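Local coordinates for protein serpin (PDB 5HGC) that binds the steroid cortisol and, as a member of the serpin family, may inhibit serine-type endopeptidases, at residues A[9-14]-A[79-84]; A[21-26]-A[368-373]; A[255-260]-A[358-363]. All coordinates share one frame; numbering follows the deposited sequence. Where two conformers were deposited one is given.

Contact 1: residues A[9-14]-A[79-84]; sequences LKLVPN and EGFHNL. With HCY ((11alpha,14beta)-11,17,21-trihydroxypregn-4-ene-3,20-dione), chain B.
Leu11 and Phe81 meet through a CH-pi contact: methyl CD1 of Leu11 stands over one face of the Phe81 ring, 3.7 Å from its centroid and only 6° off the ring normal. All six ring carbons of Phe81 are then nearly equidistant from Leu11 CD1, at 3.8 to 4.1 Å. In the serpin fold this joins the approach to the long N-terminal helix, 12-29, to helix 74-89; Leu11 itself belongs to a type I beta turn running from Leu9 to Val12.

The same leucine also packs on backbone. With CD1 anti to CA (chi2 -171°), the side chain reaches out straight, and CD1 comes within 3.4 Å of both Gly80 C and Phe81 N. Leu11 CG lies 3.8 Å from Gly80 CA, so close that a beta carbon on Gly80 would collide with it. Beyond the two segments, Phe81 also packs on Ser43, Thr44 and Ala47 of helix 39-52.

Polar links flank this apolar centre. Lys10 NZ makes a salt bridge to Glu76 OE1, while the Asn83 amide hydrogen-bonds to Ala8 N through OD1 and to Glu4 O through ND2, tying the N-terminal residues to helix 74-89.

Of the two segments, only 9-14 reaches the steroid: Pro13 CA is 3.6 Å from O1 of the bound HCY, and Val12 CG1 touches its C4 at 3.4 Å.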
loop_
_atom_site.group_PDB
_atom_site.type_symbol
_atom_site.label_atom_id
_atom_site.label_comp_id
_atom_site.label_asym_id
_atom_site.label_seq_id
_atom_site.Cartn_x
_atom_site.Cartn_y
_atom_site.Cartn_z
ATOM N N LEU A 9 16.800 -4.339 -1.015
ATOM C CA LEU A 9 17.075 -3.862 0.344
ATOM C C LEU A 9 17.714 -2.504 0.388
ATOM O O LEU A 9 17.576 -1.815 1.413
ATOM C CB LEU A 9 17.852 -4.859 1.198
ATOM C CG LEU A 9 17.153 -6.191 1.432
ATOM C CD1 LEU A 9 18.182 -7.234 1.821
ATOM C CD2 LEU A 9 16.067 -6.046 2.479
ATOM N N LYS A 10 18.363 -2.099 -0.709
ATOM C CA LYS A 10 19.056 -0.799 -0.735
ATOM C C LYS A 10 18.023 0.287 -0.666
ATOM O O LYS A 10 18.363 1.433 -0.292
ATOM C CB LYS A 10 19.938 -0.587 -1.964
ATOM C CG LYS A 10 21.112 -1.540 -2.091
ATOM C CD LYS A 10 22.232 -0.916 -2.916
ATOM C CE LYS A 10 23.097 -2.018 -3.510
ATOM N NZ LYS A 10 23.801 -1.527 -4.728
ATOM N N LEU A 11 16.774 -0.080 -1.000
ATOM C CA LEU A 11 15.668 0.864 -1.061
ATOM C C LEU A 11 14.867 1.069 0.235
ATOM O O LEU A 11 13.989 1.967 0.320
ATOM C CB LEU A 11 14.707 0.464 -2.205
ATOM C CG LEU A 11 15.225 0.262 -3.646
ATOM C CD1 LEU A 11 14.032 0.088 -4.567
ATOM C CD2 LEU A 11 16.151 1.361 -4.159
ATOM N N VAL A 12 15.189 0.274 1.250
ATOM C CA VAL A 12 14.319 0.049 2.412
ATOM C C VAL A 12 14.029 1.328 3.221
ATOM O O VAL A 12 12.861 1.596 3.567
ATOM C CB VAL A 12 14.827 -1.145 3.244
ATOM C CG1 VAL A 12 14.149 -1.162 4.574
ATOM C CG2 VAL A 12 14.588 -2.468 2.525
ATOM N N PRO A 13 15.055 2.156 3.484
ATOM C CA PRO A 13 14.684 3.369 4.246
ATOM C C PRO A 13 13.924 4.391 3.401
ATOM O O PRO A 13 12.978 5.055 3.886
ATOM C CB PRO A 13 16.024 3.950 4.717
ATOM C CG PRO A 13 17.077 3.000 4.262
ATOM C CD PRO A 13 16.514 2.032 3.275
ATOM N N ASN A 14 14.310 4.512 2.135
ATOM C CA ASN A 14 13.701 5.527 1.264
ATOM C C ASN A 14 12.226 5.187 1.056
ATOM O O ASN A 14 11.376 6.029 1.251
ATOM C CB ASN A 14 14.451 5.551 -0.061
ATOM C CG ASN A 14 15.955 5.629 0.125
ATOM O OD1 ASN A 14 16.663 4.617 0.217
ATOM N ND2 ASN A 14 16.444 6.842 0.209
ATOM N N GLU A 79 16.979 -0.973 -10.385
ATOM C CA GLU A 79 17.383 -2.357 -10.079
ATOM C C GLU A 79 16.648 -2.831 -8.847
ATOM O O GLU A 79 16.120 -3.966 -8.825
ATOM C CB GLU A 79 18.861 -2.431 -9.792
ATOM C CG GLU A 79 19.649 -3.068 -10.903
ATOM C CD GLU A 79 21.053 -2.495 -11.005
ATOM O OE1 GLU A 79 21.661 -2.136 -9.955
ATOM O OE2 GLU A 79 21.543 -2.404 -12.155
ATOM N N GLY A 80 16.618 -1.926 -7.847
ATOM C CA GLY A 80 15.951 -2.091 -6.579
ATOM C C GLY A 80 14.497 -2.440 -6.774
ATOM O O GLY A 80 14.018 -3.481 -6.234
ATOM N N PHE A 81 13.789 -1.595 -7.552
ATOM C CA PHE A 81 12.372 -1.795 -7.726
ATOM C C PHE A 81 12.118 -3.006 -8.596
ATOM O O PHE A 81 11.143 -3.706 -8.370
ATOM C CB PHE A 81 11.698 -0.581 -8.330
ATOM C CG PHE A 81 11.442 0.503 -7.360
ATOM C CD1 PHE A 81 10.470 0.336 -6.330
ATOM C CD2 PHE A 81 12.153 1.731 -7.454
ATOM C CE1 PHE A 81 10.255 1.368 -5.398
ATOM C CE2 PHE A 81 11.917 2.764 -6.529
ATOM C CZ PHE A 81 10.963 2.586 -5.513
ATOM N N HIS A 82 12.979 -3.286 -9.580
ATOM C CA HIS A 82 12.748 -4.540 -10.301
ATOM C C HIS A 82 12.852 -5.772 -9.344
ATOM O O HIS A 82 12.120 -6.800 -9.422
ATOM C CB HIS A 82 13.715 -4.710 -11.476
ATOM C CG HIS A 82 13.627 -6.070 -12.080
ATOM N ND1 HIS A 82 12.528 -6.482 -12.809
ATOM C CD2 HIS A 82 14.420 -7.155 -11.958
ATOM C CE1 HIS A 82 12.664 -7.754 -13.138
ATOM N NE2 HIS A 82 13.813 -8.182 -12.654
ATOM N N ASN A 83 13.815 -5.695 -8.450
ATOM C CA ASN A 83 14.045 -6.815 -7.560
ATOM C C ASN A 83 12.859 -6.925 -6.598
ATOM O O ASN A 83 12.341 -8.029 -6.357
ATOM C CB ASN A 83 15.389 -6.630 -6.865
ATOM C CG ASN A 83 15.745 -7.746 -5.893
ATOM O OD1 ASN A 83 16.410 -7.446 -4.943
ATOM N ND2 ASN A 83 15.339 -9.006 -6.130
ATOM N N LEU A 84 12.402 -5.779 -6.113
ATOM C CA LEU A 84 11.232 -5.733 -5.272
ATOM C C LEU A 84 9.981 -6.300 -5.937
ATOM O O LEU A 84 9.348 -7.187 -5.354
ATOM C CB LEU A 84 11.031 -4.297 -4.800
ATOM C CG LEU A 84 9.929 -3.915 -3.832
ATOM C CD1 LEU A 84 10.003 -4.770 -2.547
ATOM C CD2 LEU A 84 10.207 -2.450 -3.565
HETATM C C1 HCY B . 13.577 -0.567 9.831
HETATM C C2 HCY B . 14.252 0.759 9.492
HETATM C C3 HCY B . 14.015 1.164 8.055
HETATM C C4 HCY B . 12.962 0.505 7.246
HETATM C C5 HCY B . 12.002 -0.198 7.857
HETATM C C6 HCY B . 10.706 -0.463 7.121
HETATM C C7 HCY B . 10.319 -1.954 7.248
HETATM C C8 HCY B . 10.480 -2.576 8.640
HETATM C C9 HCY B . 11.882 -2.257 9.203
HETATM C C10 HCY B . 12.166 -0.739 9.272
HETATM C C12 HCY B . 11.897 -4.582 10.459
HETATM C C11 HCY B . 12.278 -3.085 10.476
HETATM C C13 HCY B . 10.453 -4.806 9.919
HETATM C C14 HCY B . 10.323 -4.079 8.579
HETATM C C15 HCY B . 9.134 -4.718 7.903
HETATM C C16 HCY B . 9.147 -6.175 8.347
HETATM C C17 HCY B . 10.167 -6.274 9.510
HETATM C C18 HCY B . 9.344 -4.364 10.919
HETATM C C19 HCY B . 11.180 0.072 10.141
HETATM C C20 HCY B . 9.706 -7.195 10.624
HETATM C C21 HCY B . 10.710 -8.019 11.405
HETATM O O1 HCY B . 14.657 2.086 7.593
HETATM O O2 HCY B . 11.561 -2.442 11.534
HETATM O O3 HCY B . 11.370 -6.920 9.033
HETATM O O4 HCY B . 8.523 -7.287 10.912
HETATM O O5 HCY B . 10.211 -7.969 12.740
#

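Contact 2: residues A[21-26]-A[368-373]; sequences QFFREV and LFIGKI
Phe23 and Ile370 bring their side chains together at a slant, the ring of the phenylalanine against the CG2 branch of the isoleucine. That methyl comes in obliquely, nearest the CD1-CE1 bond: Ile370 CG2 is 3.4 Å from Phe23 CD1, 3.7 Å from Phe23 CE1 and 4.0 Å from Phe23 CG. Phe23 gets there by holding CG anti to its own backbone N (chi1 -173°), which carries the ring out from the helix towards the strand. On the other side, CG2 of Ile370 is the branch lying anti to the isoleucine's N, and it alone does the touching.

Lys372 comes next, two residues further along. Its CB sits at the edge of the Phe23 ring, near the ring plane, with 4.2 Å between Lys372 CB and Phe23 CE1. From there the fully extended chain leads its amino group away from the phenylalanine, to a salt bridge between Lys372 NZ and Glu249 OE2.

These residues pack helix 12-29 against the B-sheet of the serpin fold, where strand 366-373 runs antiparallel to both 35-37 and 355-361. Tyr37 and Leu356, from those two neighbouring strands, also pack on the Phe23 ring. At the start of the segment, Leu368 and Phe369 both face Ile359 and form a classic beta bulge.

Strand alternation sends Ile370 and Lys372 towards the helix and leaves Gly371 between them. A beta carbon on Gly371 would point away from the helix and run into Ile373, whose CD1 folds back to 3.8 Å from Gly371 CA.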
loop_
_atom_site.group_PDB
_atom_site.type_symbol
_atom_site.label_atom_id
_atom_site.label_comp_id
_atom_site.label_asym_id
_atom_site.label_seq_id
_atom_site.Cartn_x
_atom_site.Cartn_y
_atom_site.Cartn_z
ATOM N N GLN A 21 5.522 9.680 4.907
ATOM C CA GLN A 21 5.118 11.068 4.540
ATOM C C GLN A 21 3.798 11.073 3.823
ATOM O O GLN A 21 2.956 11.950 4.054
ATOM C CB GLN A 21 6.101 11.800 3.652
ATOM C CG GLN A 21 7.482 11.893 4.220
ATOM C CD GLN A 21 8.488 12.216 3.151
ATOM O OE1 GLN A 21 8.184 13.003 2.217
ATOM N NE2 GLN A 21 9.703 11.611 3.268
ATOM N N PHE A 22 3.620 10.096 2.941
ATOM C CA PHE A 22 2.405 10.033 2.182
ATOM C C PHE A 22 1.250 9.932 3.154
ATOM O O PHE A 22 0.268 10.708 3.009
ATOM C CB PHE A 22 2.416 8.864 1.195
ATOM C CG PHE A 22 1.250 8.868 0.252
ATOM C CD1 PHE A 22 0.031 8.326 0.623
ATOM C CD2 PHE A 22 1.381 9.402 -1.043
ATOM C CE1 PHE A 22 -1.053 8.344 -0.262
ATOM C CE2 PHE A 22 0.313 9.400 -1.936
ATOM C CZ PHE A 22 -0.918 8.894 -1.544
ATOM N N PHE A 23 1.372 8.980 4.109
ATOM C CA PHE A 23 0.393 8.763 5.182
ATOM C C PHE A 23 0.056 10.036 5.981
ATOM O O PHE A 23 -1.144 10.333 6.157
ATOM C CB PHE A 23 0.871 7.689 6.174
ATOM C CG PHE A 23 -0.168 7.307 7.194
ATOM C CD1 PHE A 23 -1.393 6.749 6.803
ATOM C CD2 PHE A 23 0.038 7.543 8.539
ATOM C CE1 PHE A 23 -2.372 6.370 7.728
ATOM C CE2 PHE A 23 -0.954 7.178 9.474
ATOM C CZ PHE A 23 -2.154 6.581 9.068
ATOM N N ARG A 24 1.098 10.766 6.445
ATOM C CA ARG A 24 0.920 12.043 7.178
ATOM C C ARG A 24 0.092 13.030 6.380
ATOM O O ARG A 24 -0.874 13.565 6.918
ATOM C CB ARG A 24 2.241 12.638 7.759
ATOM C CG ARG A 24 2.919 11.652 8.740
ATOM C CD ARG A 24 4.033 12.201 9.597
ATOM N NE ARG A 24 5.261 12.530 8.866
ATOM C CZ ARG A 24 6.172 11.651 8.419
ATOM N NH1 ARG A 24 6.010 10.341 8.579
ATOM N NH2 ARG A 24 7.256 12.085 7.780
ATOM N N GLU A 25 0.424 13.180 5.086
ATOM C CA GLU A 25 -0.274 14.060 4.130
ATOM C C GLU A 25 -1.720 13.723 3.937
ATOM O O GLU A 25 -2.580 14.599 4.019
ATOM C CB GLU A 25 0.392 14.064 2.744
ATOM C CG GLU A 25 1.642 14.922 2.594
ATOM C CD GLU A 25 1.441 16.423 2.912
ATOM O OE1 GLU A 25 0.282 16.970 2.915
ATOM O OE2 GLU A 25 2.499 17.057 3.145
ATOM N N VAL A 26 -2.002 12.453 3.681
ATOM C CA VAL A 26 -3.357 12.024 3.350
ATOM C C VAL A 26 -4.324 12.097 4.546
ATOM O O VAL A 26 -5.505 12.376 4.361
ATOM C CB VAL A 26 -3.350 10.648 2.615
ATOM C CG1 VAL A 26 -2.951 9.496 3.535
ATOM C CG2 VAL A 26 -4.677 10.383 1.907
ATOM N N LEU A 368 3.828 -2.912 2.407
ATOM C CA LEU A 368 2.864 -3.301 1.399
ATOM C C LEU A 368 1.558 -2.549 1.541
ATOM O O LEU A 368 0.970 -2.162 0.529
ATOM C CB LEU A 368 2.591 -4.809 1.415
ATOM C CG LEU A 368 3.851 -5.666 1.501
ATOM C CD1 LEU A 368 3.456 -7.133 1.476
ATOM C CD2 LEU A 368 4.882 -5.315 0.412
ATOM N N PHE A 369 1.061 -2.353 2.764
ATOM C CA PHE A 369 -0.230 -1.649 2.906
ATOM C C PHE A 369 -0.251 -0.783 4.144
ATOM O O PHE A 369 0.317 -1.155 5.182
ATOM C CB PHE A 369 -1.389 -2.644 2.979
ATOM C CG PHE A 369 -1.612 -3.427 1.720
ATOM C CD1 PHE A 369 -2.355 -2.892 0.672
ATOM C CD2 PHE A 369 -1.107 -4.728 1.583
ATOM C CE1 PHE A 369 -2.576 -3.626 -0.494
ATOM C CE2 PHE A 369 -1.325 -5.468 0.400
ATOM C CZ PHE A 369 -2.069 -4.914 -0.642
ATOM N N ILE A 370 -0.913 0.367 4.040
ATOM C CA ILE A 370 -1.145 1.218 5.191
ATOM C C ILE A 370 -2.655 1.475 5.290
ATOM O O ILE A 370 -3.286 2.039 4.364
ATOM C CB ILE A 370 -0.298 2.500 5.128
ATOM C CG1 ILE A 370 1.191 2.152 5.274
ATOM C CG2 ILE A 370 -0.718 3.484 6.224
ATOM C CD1 ILE A 370 2.145 3.329 5.166
ATOM N N GLY A 371 -3.250 1.033 6.403
ATOM C CA GLY A 371 -4.679 1.142 6.600
ATOM C C GLY A 371 -4.890 1.935 7.866
ATOM O O GLY A 371 -4.173 1.764 8.853
ATOM N N LYS A 372 -5.859 2.831 7.836
ATOM C CA LYS A 372 -6.359 3.450 9.023
ATOM C C LYS A 372 -7.808 3.063 8.914
ATOM O O LYS A 372 -8.482 3.480 7.975
ATOM C CB LYS A 372 -6.153 4.981 8.962
ATOM C CG LYS A 372 -6.886 5.651 10.082
ATOM C CD LYS A 372 -6.772 7.126 10.031
ATOM C CE LYS A 372 -7.784 7.722 11.013
ATOM N NZ LYS A 372 -7.570 9.198 11.076
ATOM N N ILE A 373 -8.261 2.193 9.809
ATOM C CA ILE A 373 -9.619 1.669 9.779
ATOM C C ILE A 373 -10.377 2.395 10.877
ATOM O O ILE A 373 -10.160 2.113 12.050
ATOM C CB ILE A 373 -9.667 0.138 10.020
ATOM C CG1 ILE A 373 -8.927 -0.655 8.906
ATOM C CG2 ILE A 373 -11.107 -0.366 9.974
ATOM C CD1 ILE A 373 -7.483 -0.327 8.616
#

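Contact 3: residues A[255-260]-A[358-363]; sequences ETIQKW and LIFDRD. With HCY ((11alpha,14beta)-11,17,21-trihydroxypregn-4-ene-3,20-dione), chain B.
Ile257 carries the apolar packing, using two branches on two partners. Its CD1 meets the end of Leu358 at an angle, with 3.6 Å between Ile257 CD1 and Leu358 CD1. Its CG2, anti to the backbone N, comes obliquely against the far end of the phenylalanine, with Ile257 CG2 3.9 Å from Phe360 CZ. Trp260 adds a looser touch, Leu358 CD1 lying at the indole edge, 4.3 Å from Trp260 CZ3; the indole NE1 is hydrogen-bonded to Asp217 OD2.

Van der Waals contacts with the steroid HCY come next. Phe360 CB is 3.5 Å from HCY C15, and Ile257 CG2 is 3.7 Å from the C19 methyl. Gln258 lays its amide beside ring A, OE1 3.5 Å from HCY C2. If an alanine stood in place of Gln258, the amide would be gone and C1 and C2 of the steroid would probably lose their packing on that side.

Polar grip on HCY comes from Asn365 OD1, Arg226 NH1 and Ser261 OG. Helix segment 255-260 runs at 77° to strand residues 358-361, and a steroid lodged between this helix and the B-sheet is consistent with the hormone site of corticosteroid-binding globulin, a serpin relative.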
loop_
_atom_site.group_PDB
_atom_site.type_symbol
_atom_site.label_atom_id
_atom_site.label_comp_id
_atom_site.label_asym_id
_atom_site.label_seq_id
_atom_site.Cartn_x
_atom_site.Cartn_y
_atom_site.Cartn_z
ATOM N N GLU A 255 11.001 5.169 12.181
ATOM C CA GLU A 255 11.716 5.032 13.427
ATOM C C GLU A 255 10.741 4.468 14.476
ATOM O O GLU A 255 11.112 3.529 15.199
ATOM C CB GLU A 255 12.316 6.375 13.852
ATOM C CG GLU A 255 13.560 6.849 13.084
ATOM C CD GLU A 255 13.337 7.345 11.633
ATOM O OE1 GLU A 255 12.292 7.953 11.223
ATOM O OE2 GLU A 255 14.285 7.117 10.869
ATOM N N THR A 256 9.513 4.998 14.529
ATOM C CA THR A 256 8.446 4.408 15.329
ATOM C C THR A 256 8.269 2.903 15.031
ATOM O O THR A 256 8.147 2.081 15.967
ATOM C CB THR A 256 7.115 5.093 15.046
ATOM O OG1 THR A 256 7.244 6.497 15.237
ATOM C CG2 THR A 256 6.043 4.599 15.986
ATOM N N ILE A 257 8.279 2.540 13.732
ATOM C CA ILE A 257 8.129 1.136 13.330
ATOM C C ILE A 257 9.285 0.299 13.889
ATOM O O ILE A 257 9.029 -0.763 14.454
ATOM C CB ILE A 257 7.949 0.919 11.800
ATOM C CG1 ILE A 257 6.737 1.709 11.226
ATOM C CG2 ILE A 257 7.792 -0.557 11.508
ATOM C CD1 ILE A 257 5.399 1.390 11.888
ATOM N N GLN A 258 10.518 0.791 13.747
ATOM C CA GLN A 258 11.698 0.073 14.197
ATOM C C GLN A 258 11.722 -0.097 15.719
ATOM O O GLN A 258 12.122 -1.159 16.210
ATOM C CB GLN A 258 12.995 0.752 13.755
ATOM C CG GLN A 258 14.219 -0.060 14.170
ATOM C CD GLN A 258 15.296 -0.064 13.118
ATOM O OE1 GLN A 258 15.731 1.014 12.615
ATOM N NE2 GLN A 258 15.739 -1.278 12.748
ATOM N N LYS A 259 11.314 0.954 16.436
ATOM C CA LYS A 259 11.094 0.904 17.875
ATOM C C LYS A 259 10.159 -0.278 18.190
ATOM O O LYS A 259 10.565 -1.200 18.950
ATOM C CB LYS A 259 10.490 2.212 18.396
ATOM C CG LYS A 259 10.302 2.229 19.919
ATOM C CD LYS A 259 9.953 3.602 20.461
ATOM C CE LYS A 259 8.460 3.804 20.665
ATOM N NZ LYS A 259 8.245 4.725 21.835
ATOM N N TRP A 260 8.963 -0.285 17.564
ATOM C CA TRP A 260 8.013 -1.362 17.820
ATOM C C TRP A 260 8.614 -2.763 17.613
ATOM O O TRP A 260 8.582 -3.640 18.510
ATOM C CB TRP A 260 6.756 -1.177 17.013
ATOM C CG TRP A 260 5.947 0.054 17.410
ATOM C CD1 TRP A 260 6.052 0.785 18.574
ATOM C CD2 TRP A 260 4.897 0.670 16.645
ATOM N NE1 TRP A 260 5.143 1.833 18.570
ATOM C CE2 TRP A 260 4.416 1.787 17.409
ATOM C CE3 TRP A 260 4.317 0.393 15.389
ATOM C CZ2 TRP A 260 3.366 2.630 16.961
ATOM C CZ3 TRP A 260 3.284 1.247 14.908
ATOM C CH2 TRP A 260 2.824 2.359 15.703
ATOM N N LEU A 358 -0.843 -2.214 9.344
ATOM C CA LEU A 358 0.318 -1.970 8.487
ATOM C C LEU A 358 0.871 -3.325 8.054
ATOM O O LEU A 358 1.204 -4.175 8.901
ATOM C CB LEU A 358 1.392 -1.134 9.178
ATOM C CG LEU A 358 0.886 0.013 10.062
ATOM C CD1 LEU A 358 2.049 0.607 10.829
ATOM C CD2 LEU A 358 0.172 1.081 9.247
ATOM N N ILE A 359 0.926 -3.554 6.740
ATOM C CA ILE A 359 1.318 -4.868 6.253
ATOM C C ILE A 359 2.636 -4.718 5.585
ATOM O O ILE A 359 2.780 -3.858 4.732
ATOM C CB ILE A 359 0.276 -5.451 5.326
ATOM C CG1 ILE A 359 -1.074 -5.522 6.083
ATOM C CG2 ILE A 359 0.743 -6.790 4.811
ATOM C CD1 ILE A 359 -2.322 -5.830 5.252
ATOM N N PHE A 360 3.597 -5.531 6.002
ATOM C CA PHE A 360 4.962 -5.494 5.454
ATOM C C PHE A 360 5.388 -6.857 4.869
ATOM O O PHE A 360 4.832 -7.950 5.253
ATOM C CB PHE A 360 6.004 -5.127 6.509
ATOM C CG PHE A 360 5.711 -3.859 7.273
ATOM C CD1 PHE A 360 4.935 -3.897 8.463
ATOM C CD2 PHE A 360 6.216 -2.625 6.829
ATOM C CE1 PHE A 360 4.664 -2.742 9.180
ATOM C CE2 PHE A 360 5.942 -1.475 7.554
ATOM C CZ PHE A 360 5.172 -1.534 8.734
ATOM N N ASP A 361 6.385 -6.801 3.973
ATOM C CA ASP A 361 7.116 -8.018 3.619
ATOM C C ASP A 361 8.440 -8.153 4.415
ATOM O O ASP A 361 9.278 -7.250 4.326
ATOM C CB ASP A 361 7.349 -8.094 2.106
ATOM C CG ASP A 361 8.155 -9.330 1.690
ATOM O OD1 ASP A 361 8.021 -10.402 2.359
ATOM O OD2 ASP A 361 8.942 -9.212 0.697
ATOM N N ARG A 362 8.611 -9.268 5.151
ATOM C CA ARG A 362 9.841 -9.557 5.915
ATOM C C ARG A 362 11.070 -9.904 5.066
ATOM O O ARG A 362 12.179 -9.618 5.506
ATOM C CB ARG A 362 9.653 -10.625 6.994
ATOM C CG ARG A 362 8.739 -10.262 8.146
ATOM C CD ARG A 362 8.408 -11.538 8.912
ATOM N NE ARG A 362 7.298 -12.246 8.266
ATOM C CZ ARG A 362 6.851 -13.454 8.615
ATOM N NH1 ARG A 362 7.469 -14.108 9.613
ATOM N NH2 ARG A 362 5.803 -14.014 7.954
ATOM N N ASP A 363 10.880 -10.477 3.866
ATOM C CA ASP A 363 11.972 -10.706 2.880
ATOM C C ASP A 363 12.555 -9.478 2.208
ATOM O O ASP A 363 13.739 -9.460 1.889
ATOM C CB ASP A 363 11.548 -11.655 1.794
ATOM C CG ASP A 363 11.366 -13.062 2.300
ATOM O OD1 ASP A 363 11.896 -13.449 3.392
ATOM O OD2 ASP A 363 10.651 -13.788 1.603
HETATM C C1 HCY B . 13.577 -0.567 9.831
HETATM C C2 HCY B . 14.252 0.759 9.492
HETATM C C3 HCY B . 14.015 1.164 8.055
HETATM C C4 HCY B . 12.962 0.505 7.246
HETATM C C5 HCY B . 12.002 -0.198 7.857
HETATM C C6 HCY B . 10.706 -0.463 7.121
HETATM C C7 HCY B . 10.319 -1.954 7.248
HETATM C C8 HCY B . 10.480 -2.576 8.640
HETATM C C9 HCY B . 11.882 -2.257 9.203
HETATM C C10 HCY B . 12.166 -0.739 9.272
HETATM C C12 HCY B . 11.897 -4.582 10.459
HETATM C C11 HCY B . 12.278 -3.085 10.476
HETATM C C13 HCY B . 10.453 -4.806 9.919
HETATM C C14 HCY B . 10.323 -4.079 8.579
HETATM C C15 HCY B . 9.134 -4.718 7.903
HETATM C C16 HCY B . 9.147 -6.175 8.347
HETATM C C17 HCY B . 10.167 -6.274 9.510
HETATM C C18 HCY B . 9.344 -4.364 10.919
HETATM C C19 HCY B . 11.180 0.072 10.141
HETATM C C20 HCY B . 9.706 -7.195 10.624
HETATM C C21 HCY B . 10.710 -8.019 11.405
HETATM O O1 HCY B . 14.657 2.086 7.593
HETATM O O2 HCY B . 11.561 -2.442 11.534
HETATM O O3 HCY B . 11.370 -6.920 9.033
HETATM O O4 HCY B . 8.523 -7.287 10.912
HETATM O O5 HCY B . 10.211 -7.969 12.740
#

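How the contacts relate
The bound steroid connects contacts 1 and 3, whose centres are 15 Å apart: residues 9-14 reach its C4 and O1, while residues 255-260 and 358-363 pack on C1, C2, C15 and C19. The two also touch directly, Leu9 CD2 lying 4.2 Å from Asp363 O. Contact 2 stands back from the pocket, with the Ile370 side chain about 10 Å from HCY, yet it shares helix 12-29 with contact 1 and a strand pairing with contact 3. That pairing runs through probable hydrogen bonds, Leu368 N to Ile359 O at 2.7 Å and Ile359 N to Phe369 O at 2.9 Å. Contacts 1 and 2 do not touch, their nearest atoms being about 6 Å apart.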